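Long-range contact in iron aquisition yersiniabactin synthesis enzyme, YbtT (Escherichia coli, PDB 6BA9), which is a low-specificity type II thioesterase that maintains production of the metallophore yersiniabactin by its NRPS/PKS biosynthetic pathway: residues P5-R10 / C41-V46. The protein carries 1 engineered substitution. Sequence-based numbering, arbitrary orientation.
Sequences PLWPAR and CALSLV
Strand 3-7 runs antiparallel to strand 42-46 with a bulge at Leu6 and Trp7, whose backbone N-H groups share Leu43 O, at 2.8 Å from Leu6 N and 3.1 Å from Trp7 N. The return bond, Leu43 N to Trp7 O, is 3.0 Å long and nearly straight at 170°. Water 1 donates to Trp7 O and is also hydrogen-bonded to Ser44 OG, joining the two strands on the side of Pro5 and Ser44; Ser44 OG has a further partner in His16 NE2.

On the other face, Leu43 lies against the Trp7 indole. With its CG anti to the backbone N (chi1 174°), Leu43 sets CD2 over the centre of the six-membered ring, 3.5 Å from the centroid and 10° off the normal, a CH-pi contact. Cys41 O meets the ring edge in plane, 3.7 Å from Trp7 CE3, while the indole NE1 bonds to Trp33 O, which helps fix the ring's rotation. The extra residue of the bulge turns Leu6 to this same side, where its CD1 rests 3.9 Å from Leu45 CB and 4.2 Å from Leu43 CD2. Trp33 of helix 31-34 touches both Leu6 and Leu43, adding to this apolar layer.

The arrangement is a classic beta bulge in the antiparallel outermost strand of an otherwise parallel sheet, consistent with the alpha/beta-hydrolase fold of thioesterases.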
ATOM      1  N   PRO A   5       2.036   8.501 -12.843  1.00 15.68           N
ATOM      2  CA  PRO A   5       3.215   9.196 -12.318  1.00 17.43           C
ATOM      3  C   PRO A   5       2.825  10.363 -11.423  1.00 20.16           C
ATOM      4  O   PRO A   5       1.920  11.137 -11.747  1.00 21.19           O
ATOM      5  CB  PRO A   5       3.912   9.695 -13.591  1.00 21.18           C
ATOM      6  CG  PRO A   5       2.806   9.875 -14.561  1.00 25.69           C
ATOM      7  CD  PRO A   5       1.823   8.771 -14.276  1.00 22.78           C
ATOM      8  N   LEU A   6       3.503  10.481 -10.277  1.00 15.71           N
ATOM      9  CA  LEU A   6       3.345  11.628  -9.385  1.00 16.52           C
ATOM     10  C   LEU A   6       4.563  12.537  -9.399  1.00 20.31           C
ATOM     11  O   LEU A   6       4.417  13.766  -9.455  1.00 21.54           O
ATOM     12  CB  LEU A   6       3.069  11.188  -7.942  1.00 17.30           C
ATOM     13  CG  LEU A   6       1.812  10.353  -7.655  1.00 21.44           C
ATOM     14  CD1 LEU A   6       1.632  10.119  -6.171  1.00 19.87           C
ATOM     15  CD2 LEU A   6       0.566  11.008  -8.233  1.00 24.53           C
ATOM     16  N   TRP A   7       5.762  11.967  -9.328  1.00 18.09           N
ATOM     17  CA  TRP A   7       7.006  12.725  -9.453  1.00 18.37           C
ATOM     18  C   TRP A   7       7.850  12.145 -10.574  1.00 21.60           C
ATOM     19  O   TRP A   7       7.985  10.921 -10.683  1.00 16.89           O
ATOM     20  CB  TRP A   7       7.907  12.661  -8.204  1.00 17.56           C
ATOM     21  CG  TRP A   7       7.334  13.059  -6.907  1.00 16.26           C
ATOM     22  CD1 TRP A   7       6.265  13.878  -6.673  1.00 17.07           C
ATOM     23  CD2 TRP A   7       7.800  12.636  -5.630  1.00 16.80           C
ATOM     24  NE1 TRP A   7       6.045  13.981  -5.328  1.00 18.19           N
ATOM     25  CE2 TRP A   7       6.973  13.226  -4.663  1.00 17.82           C
ATOM     26  CE3 TRP A   7       8.846  11.811  -5.211  1.00 15.73           C
ATOM     27  CZ2 TRP A   7       7.154  13.018  -3.302  1.00 16.65           C
ATOM     28  CZ3 TRP A   7       9.015  11.594  -3.865  1.00 15.84           C
ATOM     29  CH2 TRP A   7       8.178  12.203  -2.921  1.00 15.10           C
ATOM     30  N   PRO A   8       8.503  12.984 -11.367  1.00 19.34           N
ATOM     31  CA  PRO A   8       9.563  12.494 -12.234  1.00 20.38           C
ATOM     32  C   PRO A   8      10.850  12.382 -11.433  1.00 19.56           C
ATOM     33  O   PRO A   8      11.025  13.026 -10.394  1.00 22.36           O
ATOM     34  CB  PRO A   8       9.674  13.616 -13.268  1.00 25.91           C
ATOM     35  CG  PRO A   8       9.427  14.832 -12.451  1.00 26.04           C
ATOM     36  CD  PRO A   8       8.390  14.455 -11.426  1.00 24.33           C
ATOM     37  N   ALA A   9      11.754  11.536 -11.912  1.00 21.54           N
ATOM     38  CA  ALA A   9      13.067  11.489 -11.303  1.00 21.34           C
ATOM     39  C   ALA A   9      13.749  12.839 -11.483  1.00 23.58           C
ATOM     40  O   ALA A   9      13.520  13.547 -12.470  1.00 23.72           O
ATOM     41  CB  ALA A   9      13.916  10.399 -11.955  1.00 25.97           C
ATOM     42  N   ARG A  10      14.581  13.208 -10.517  1.00 20.46           N
ATOM     43  CA  ARG A  10      15.363  14.428 -10.663  1.00 23.69           C
ATOM     44  C   ARG A  10      16.779  14.212 -10.157  1.00 21.59           C
ATOM     45  O   ARG A  10      17.111  13.202  -9.523  1.00 21.24           O
ATOM     46  CB  ARG A  10      14.716  15.627  -9.960  1.00 23.53           C
ATOM     47  CG  ARG A  10      14.747  15.553  -8.459  1.00 21.85           C
ATOM     48  CD  ARG A  10      14.132  16.798  -7.844  1.00 21.14           C
ATOM     49  NE  ARG A  10      14.202  16.805  -6.395  1.00 19.55           N
ATOM     50  CZ  ARG A  10      13.546  17.670  -5.627  1.00 22.14           C
ATOM     51  NH1 ARG A  10      12.765  18.587  -6.179  1.00 23.78           N
ATOM     52  NH2 ARG A  10      13.658  17.617  -4.312  1.00 25.36           N
ATOM     53  N   CYS A  41      13.828  10.217  -6.417  1.00 15.66           N
ATOM     54  CA  CYS A  41      13.354   9.123  -7.245  1.00 15.95           C
ATOM     55  C   CYS A  41      12.103   9.543  -7.998  1.00 15.28           C
ATOM     56  O   CYS A  41      11.362  10.424  -7.562  1.00 14.72           O
ATOM     57  CB  CYS A  41      12.994   7.930  -6.350  1.00 16.33           C
ATOM     58  SG  CYS A  41      11.840   8.298  -4.998  1.00 17.32           S
ATOM     59  N   ALA A  42      11.859   8.883  -9.129  1.00 14.69           N
ATOM     60  CA  ALA A  42      10.528   8.882  -9.707  1.00 14.24           C
ATOM     61  C   ALA A  42       9.580   8.230  -8.713  1.00 14.43           C
ATOM     62  O   ALA A  42       9.977   7.363  -7.928  1.00 15.09           O
ATOM     63  CB  ALA A  42      10.516   8.115 -11.028  1.00 17.31           C
ATOM     64  N   LEU A  43       8.335   8.703  -8.705  1.00 13.42           N
ATOM     65  CA  LEU A  43       7.293   8.201  -7.821  1.00 13.16           C
ATOM     66  C   LEU A  43       6.023   7.994  -8.629  1.00 14.80           C
ATOM     67  O   LEU A  43       5.553   8.915  -9.309  1.00 15.19           O
ATOM     68  CB  LEU A  43       6.981   9.185  -6.702  1.00 14.53           C
ATOM     69  CG  LEU A  43       5.808   8.847  -5.776  1.00 14.04           C
ATOM     70  CD1 LEU A  43       6.040   7.557  -4.982  1.00 15.13           C
ATOM     71  CD2 LEU A  43       5.559   9.991  -4.798  1.00 15.85           C
ATOM     72  N   SER A  44       5.471   6.789  -8.551  1.00 13.53           N
ATOM     73  CA  SER A  44       4.197   6.480  -9.181  1.00 12.73           C
ATOM     74  C   SER A  44       3.245   5.909  -8.147  1.00 13.19           C
ATOM     75  O   SER A  44       3.671   5.286  -7.167  1.00 13.67           O
ATOM     76  CB  SER A  44       4.372   5.500 -10.321  1.00 14.26           C
ATOM     77  OG  SER A  44       5.247   6.016 -11.330  1.00 17.78           O
ATOM     78  N   LEU A  45       1.949   6.123  -8.386  1.00 12.16           N
ATOM     79  CA  LEU A  45       0.873   5.633  -7.538  1.00 11.93           C
ATOM     80  C   LEU A  45       0.077   4.589  -8.313  1.00 13.14           C
ATOM     81  O   LEU A  45      -0.250   4.789  -9.494  1.00 13.57           O
ATOM     82  CB  LEU A  45      -0.063   6.791  -7.144  1.00 12.44           C
ATOM     83  CG  LEU A  45      -1.226   6.440  -6.217  1.00 14.15           C
ATOM     84  CD1 LEU A  45      -0.753   6.081  -4.827  1.00 16.64           C
ATOM     85  CD2 LEU A  45      -2.217   7.617  -6.170  1.00 16.90           C
ATOM     86  N   VAL A  46      -0.241   3.490  -7.649  1.00 11.50           N
ATOM     87  CA  VAL A  46      -1.032   2.409  -8.238  1.00 11.84           C
ATOM     88  C   VAL A  46      -2.515   2.722  -8.049  1.00 11.25           C
ATOM     89  O   VAL A  46      -2.946   3.067  -6.945  1.00 13.15           O
ATOM     90  CB  VAL A  46      -0.673   1.064  -7.588  1.00 12.81           C
ATOM     91  CG1 VAL A  46      -1.468  -0.069  -8.221  1.00 14.84           C
ATOM     92  CG2 VAL A  46       0.809   0.783  -7.718  1.00 14.09           C
TER
HETATM   93  O   HOH W   1       6.785   8.675 -12.052  1.00 26.69           O